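Local coordinates for glutathione S-transferase family protein (Pseudomonas putida, PDB 3LXZ) that probably conjugates reduced glutathione to a wide range of foreign and endogenous hydrophobic electrophiles, at residues A[102-107]-A[128-133]; A[109-114]-A[171-176]. One frame throughout, in Å; residues are numbered along the deposited sequence.

Interaction 1. Residues A[102-107]-A[128-133]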
loop_
_atom_site.group_PDB
_atom_site.type_symbol
_atom_site.label_atom_id
_atom_site.label_comp_id
_atom_site.label_asym_id
_atom_site.label_seq_id
_atom_site.Cartn_x
_atom_site.Cartn_y
_atom_site.Cartn_z
ATOM N N GLU A 102 4.801 -0.171 -9.230
ATOM C CA GLU A 102 3.595 -0.680 -9.885
ATOM C C GLU A 102 2.491 0.384 -10.122
ATOM O O GLU A 102 2.013 0.537 -11.240
ATOM C CB GLU A 102 3.046 -1.893 -9.143
ATOM C CG GLU A 102 2.217 -2.856 -10.111
ATOM C CD GLU A 102 0.856 -2.335 -10.583
ATOM O OE1 GLU A 102 0.156 -1.603 -9.825
ATOM O OE2 GLU A 102 0.455 -2.713 -11.717
ATOM N N LEU A 103 2.105 1.120 -9.072
ATOM C CA LEU A 103 1.046 2.116 -9.201
ATOM C C LEU A 103 1.395 3.235 -10.168
ATOM O O LEU A 103 0.579 3.555 -11.039
ATOM C CB LEU A 103 0.587 2.683 -7.851
ATOM C CG LEU A 103 -0.057 1.638 -6.896
ATOM C CD1 LEU A 103 -0.605 2.395 -5.687
ATOM C CD2 LEU A 103 -1.138 0.811 -7.582
ATOM N N PRO A 104 2.605 3.810 -10.073
ATOM C CA PRO A 104 2.861 4.815 -11.110
ATOM C C PRO A 104 2.886 4.250 -12.537
ATOM O O PRO A 104 2.409 4.912 -13.458
ATOM C CB PRO A 104 4.222 5.403 -10.745
ATOM C CG PRO A 104 4.749 4.622 -9.651
ATOM C CD PRO A 104 3.706 3.702 -9.098
ATOM N N ALA A 105 3.468 3.079 -12.753
ATOM C CA ALA A 105 3.411 2.469 -14.088
ATOM C C ALA A 105 1.976 2.259 -14.565
ATOM O O ALA A 105 1.668 2.490 -15.755
ATOM C CB ALA A 105 4.180 1.169 -14.133
ATOM N N ARG A 106 1.111 1.829 -13.637
ATOM C CA ARG A 106 -0.301 1.544 -13.902
ATOM C C ARG A 106 -1.017 2.775 -14.499
ATOM O O ARG A 106 -1.918 2.619 -15.331
ATOM C CB ARG A 106 -0.992 1.008 -12.648
ATOM C CG ARG A 106 -2.504 0.685 -12.752
ATOM C CD ARG A 106 -2.971 -0.134 -11.519
ATOM N NE ARG A 106 -2.464 -1.520 -11.578
ATOM C CZ ARG A 106 -3.037 -2.488 -12.298
ATOM N NH1 ARG A 106 -2.519 -3.711 -12.335
ATOM N NH2 ARG A 106 -4.143 -2.231 -13.003
ATOM N N THR A 107 -0.560 3.971 -14.127
ATOM C CA THR A 107 -1.168 5.210 -14.650
ATOM C C THR A 107 -0.949 5.329 -16.151
ATOM O O THR A 107 -1.660 6.097 -16.829
ATOM C CB THR A 107 -0.696 6.509 -13.934
ATOM O OG1 THR A 107 0.692 6.781 -14.219
ATOM C CG2 THR A 107 -0.975 6.463 -12.410
ATOM N N ALA A 128 8.708 10.853 -13.066
ATOM C CA ALA A 128 9.383 11.222 -11.826
ATOM C C ALA A 128 9.165 10.115 -10.772
ATOM O O ALA A 128 10.109 9.719 -10.060
ATOM C CB ALA A 128 8.875 12.591 -11.314
ATOM N N ASP A 129 7.936 9.619 -10.680
ATOM C CA ASP A 129 7.613 8.574 -9.682
ATOM C C ASP A 129 8.382 7.265 -9.932
ATOM O O ASP A 129 8.876 6.636 -8.977
ATOM C CB ASP A 129 6.107 8.300 -9.627
ATOM C CG ASP A 129 5.332 9.383 -8.915
ATOM O OD1 ASP A 129 5.921 10.197 -8.169
ATOM O OD2 ASP A 129 4.090 9.395 -9.071
ATOM N N LEU A 130 8.473 6.857 -11.198
ATOM C CA LEU A 130 9.210 5.640 -11.564
ATOM C C LEU A 130 10.706 5.755 -11.384
ATOM O O LEU A 130 11.360 4.855 -10.843
ATOM C CB LEU A 130 8.887 5.199 -12.978
ATOM C CG LEU A 130 7.504 4.550 -13.015
ATOM C CD1 LEU A 130 6.970 4.469 -14.398
ATOM C CD2 LEU A 130 7.604 3.173 -12.387
ATOM N N LEU A 131 11.252 6.885 -11.808
ATOM C CA LEU A 131 12.645 7.150 -11.532
ATOM C C LEU A 131 12.919 7.058 -10.020
ATOM O O LEU A 131 13.916 6.485 -9.605
ATOM C CB LEU A 131 13.049 8.525 -12.063
ATOM C CG LEU A 131 13.253 8.595 -13.568
ATOM C CD1 LEU A 131 13.684 10.029 -13.937
ATOM C CD2 LEU A 131 14.324 7.575 -14.093
ATOM N N ALA A 132 12.031 7.610 -9.196
ATOM C CA ALA A 132 12.286 7.550 -7.754
ATOM C C ALA A 132 12.075 6.132 -7.214
ATOM O O ALA A 132 12.797 5.667 -6.317
ATOM C CB ALA A 132 11.415 8.582 -6.999
ATOM N N GLY A 133 11.113 5.424 -7.791
ATOM C CA GLY A 133 10.773 4.093 -7.292
ATOM C C GLY A 133 11.879 3.108 -7.595
ATOM O O GLY A 133 12.236 2.259 -6.759
#
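P104 and A105 on helix 84-106 pack against D129 and L130 on helix 120-140, two antiparallel neighbours in the all-helical C-terminal domain of the glutathione transferase fold. Their segment axes come within 8.9 Å at an angle of 155° between directions, a close approach consistent with the short side chains of P104 and A105. On the side of the first helix facing away, E102 receives R106 one turn later: R106 NE lies 3.2 Å from E102 OE1, almost exactly in the guanidinium plane, and meets the syn lone pair of that oxygen in a nearly straight bond (163°). Y13 and N12 also bind the carboxylate, and the grip of several donors on this buried acid is consistent with fixing the direction of R106, a glutathione-binding residue whose ligand is absent from this chain. P104, where the helix kinks for want of a backbone N-H, turns its ring to helix 120-140; its CB is 3.6 Å from D129 CB, and CG lies only slightly farther from the same methylene. D129 therefore touches with its aliphatic base, while its OD1 forms a long, weak ion pair with R47 of the second subunit. P104 CB also meets the branch point of L130. At A105 the small methyl lets L130 in: with L130 CG anti to its carbonyl carbon (chi1 -75°), CD1 comes to 4.1 Å from A105 CA, and V169 and A166 of helix 154-174 pack on A105 as well. T107 ends the segment by turning its hydroxyl back, OG1 donating to P104 O over 2.6 Å in the carbonyl plane.

Interaction 2. Residues A[109-114]-A[171-176]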
loop_
_atom_site.group_PDB
_atom_site.type_symbol
_atom_site.label_atom_id
_atom_site.label_comp_id
_atom_site.label_asym_id
_atom_site.label_seq_id
_atom_site.Cartn_x
_atom_site.Cartn_y
_atom_site.Cartn_z
ATOM N N TYR A 109 -0.723 2.400 -18.195
ATOM C CA TYR A 109 -1.078 1.152 -18.905
ATOM C C TYR A 109 -2.060 1.412 -20.053
ATOM O O TYR A 109 -2.047 0.691 -21.059
ATOM C CB TYR A 109 -1.659 0.066 -17.982
ATOM C CG TYR A 109 -0.710 -0.540 -16.942
ATOM C CD1 TYR A 109 0.675 -0.352 -16.996
ATOM C CD2 TYR A 109 -1.224 -1.338 -15.922
ATOM C CE1 TYR A 109 1.515 -0.918 -16.019
ATOM C CE2 TYR A 109 -0.398 -1.928 -14.956
ATOM C CZ TYR A 109 0.971 -1.718 -15.005
ATOM O OH TYR A 109 1.759 -2.282 -14.014
ATOM N N ALA A 110 -2.887 2.454 -19.909
ATOM C CA ALA A 110 -3.778 2.852 -20.995
ATOM C C ALA A 110 -3.005 3.019 -22.299
ATOM O O ALA A 110 -3.437 2.526 -23.332
ATOM C CB ALA A 110 -4.544 4.115 -20.641
ATOM N N GLU A 111 -1.861 3.692 -22.251
ATOM C CA GLU A 111 -1.068 3.960 -23.444
ATOM C C GLU A 111 -0.210 2.766 -23.855
ATOM O O GLU A 111 -0.171 2.395 -25.036
ATOM C CB GLU A 111 -0.196 5.193 -23.259
ATOM C CG GLU A 111 0.533 5.600 -24.536
ATOM C CD GLU A 111 1.178 6.965 -24.448
ATOM O OE1 GLU A 111 2.253 7.133 -25.050
ATOM O OE2 GLU A 111 0.623 7.871 -23.783
ATOM N N SER A 112 0.464 2.154 -22.886
ATOM C CA SER A 112 1.445 1.118 -23.201
ATOM C C SER A 112 0.801 -0.180 -23.681
ATOM O O SER A 112 1.383 -0.906 -24.505
ATOM C CB SER A 112 2.328 0.855 -21.995
ATOM O OG SER A 112 1.527 0.441 -20.909
ATOM N N PHE A 113 -0.390 -0.476 -23.171
ATOM C CA PHE A 113 -1.051 -1.714 -23.535
ATOM C C PHE A 113 -2.323 -1.576 -24.349
ATOM O O PHE A 113 -2.608 -2.447 -25.160
ATOM C CB PHE A 113 -1.187 -2.645 -22.327
ATOM C CG PHE A 113 0.139 -2.895 -21.633
ATOM C CD1 PHE A 113 1.224 -3.440 -22.340
ATOM C CD2 PHE A 113 0.331 -2.536 -20.294
ATOM C CE1 PHE A 113 2.475 -3.653 -21.713
ATOM C CE2 PHE A 113 1.571 -2.742 -19.661
ATOM C CZ PHE A 113 2.646 -3.304 -20.378
ATOM N N PHE A 114 -3.066 -0.489 -24.171
ATOM C CA PHE A 114 -4.317 -0.309 -24.918
ATOM C C PHE A 114 -4.211 0.733 -26.045
ATOM O O PHE A 114 -5.219 1.085 -26.651
ATOM C CB PHE A 114 -5.481 0.027 -23.977
ATOM C CG PHE A 114 -5.707 -0.992 -22.889
ATOM C CD1 PHE A 114 -6.628 -2.024 -23.063
ATOM C CD2 PHE A 114 -5.006 -0.922 -21.684
ATOM C CE1 PHE A 114 -6.848 -2.973 -22.067
ATOM C CE2 PHE A 114 -5.217 -1.868 -20.671
ATOM C CZ PHE A 114 -6.151 -2.900 -20.867
ATOM N N LYS A 171 9.941 1.843 -21.730
ATOM C CA LYS A 171 10.389 1.828 -23.120
ATOM C C LYS A 171 9.344 2.415 -24.070
ATOM O O LYS A 171 9.680 3.272 -24.891
ATOM C CB LYS A 171 10.823 0.431 -23.547
ATOM C CG LYS A 171 12.087 -0.034 -22.809
ATOM C CD LYS A 171 12.326 -1.539 -22.951
ATOM C CE LYS A 171 12.827 -1.935 -24.339
ATOM N NZ LYS A 171 13.152 -3.395 -24.376
ATOM N N LYS A 172 8.085 2.003 -23.939
ATOM C CA LYS A 172 7.067 2.403 -24.908
ATOM C C LYS A 172 6.559 3.834 -24.729
ATOM O O LYS A 172 6.320 4.540 -25.722
ATOM C CB LYS A 172 5.884 1.412 -24.919
ATOM C CG LYS A 172 6.269 -0.007 -25.356
ATOM C CD LYS A 172 5.138 -1.027 -25.134
ATOM C CE LYS A 172 4.232 -1.195 -26.376
ATOM N NZ LYS A 172 4.822 -2.057 -27.464
ATOM N N VAL A 173 6.381 4.253 -23.473
ATOM C CA VAL A 173 5.754 5.547 -23.157
ATOM C C VAL A 173 6.772 6.649 -22.817
ATOM O O VAL A 173 6.607 7.806 -23.211
ATOM C CB VAL A 173 4.727 5.404 -21.980
ATOM C CG1 VAL A 173 4.006 6.732 -21.696
ATOM C CG2 VAL A 173 3.723 4.295 -22.257
ATOM N N LEU A 174 7.809 6.308 -22.070
ATOM C CA LEU A 174 8.652 7.333 -21.496
ATOM C C LEU A 174 10.012 7.480 -22.171
ATOM O O LEU A 174 10.758 8.407 -21.848
ATOM C CB LEU A 174 8.823 7.070 -20.001
ATOM C CG LEU A 174 7.518 7.008 -19.184
ATOM C CD1 LEU A 174 7.827 6.798 -17.707
ATOM C CD2 LEU A 174 6.705 8.280 -19.358
ATOM N N ASN A 175 10.336 6.554 -23.072
ATOM C CA ASN A 175 11.661 6.489 -23.725
ATOM C C ASN A 175 12.824 6.282 -22.728
ATOM O O ASN A 175 13.898 6.881 -22.865
ATOM C CB ASN A 175 11.897 7.740 -24.606
ATOM C CG ASN A 175 10.756 7.989 -25.621
ATOM O OD1 ASN A 175 10.115 9.048 -25.605
ATOM N ND2 ASN A 175 10.489 7.001 -26.487
ATOM N N ILE A 176 12.599 5.431 -21.723
ATOM C CA ILE A 176 13.599 5.132 -20.679
ATOM C C ILE A 176 13.584 3.629 -20.420
ATOM O O ILE A 176 12.529 3.036 -20.219
ATOM C CB ILE A 176 13.289 5.848 -19.332
ATOM C CG1 ILE A 176 13.084 7.355 -19.518
ATOM C CG2 ILE A 176 14.369 5.557 -18.274
ATOM C CD1 ILE A 176 12.577 8.073 -18.243
#
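V173 sets CG1 anti to its backbone N (chi1 -177°) and CG2 anti to its carbonyl carbon, which turns CG1 to the carboxylate end of E111 and CG2 to S112 and the base of E111. E111 has its CG anti to the backbone N (chi1 -174°), and the extended chain beyond passes obliquely across the valine. CB and CG lie near V173 CG2, and OE1 comes to 3.8 Å from V173 CG1. The tightest apolar touch is S112 CB on V173 CG2, at 3.7 Å. These contacts join the short helix 109-114 to the end of helix 154-174, within the helical C-terminal domain of the glutathione transferase fold, where helix 154-174 widens to a pi-type turn at 171-174 before N175 takes positive phi. E111 OE2 accepts from the backbone N of V118 and forms a salt bridge with K123, which itself packs on V173. An alanine in place of E111 is likely to leave K123 and the V118 N-H without their carboxylate and to open a gap beside V173 CG1. S112 turns its OG back to C108 O, leaving CB for the valine, and this OG sits 3.2 Å above the plane of the F113 ring, displaced toward its rim. On the more exposed flank, K172 bends at its third and fourth torsions, and its CE rests 3.4 Å from S112 O.

How the interactions relate
Both contacts belong to the helical domain but differ in depth. Interaction 1 is largely buried and joins two long helices through a proline ring, an alanine, a leucine and the CB of an aspartate; interaction 2 lies nearer the surface, where a glutamate meets a valine along its length and a lysine sets its CE against a backbone oxygen. Helix 154-174 serves both: it supplies one segment of interaction 2 and packs behind A105 in interaction 1. The two also touch directly, through E102 OE2 and Y109 OH, 2.7 Å apart in a probable hydrogen bond, and through packing of L130 CD1 on L174 CD1. Only interaction 1 reaches the second subunit.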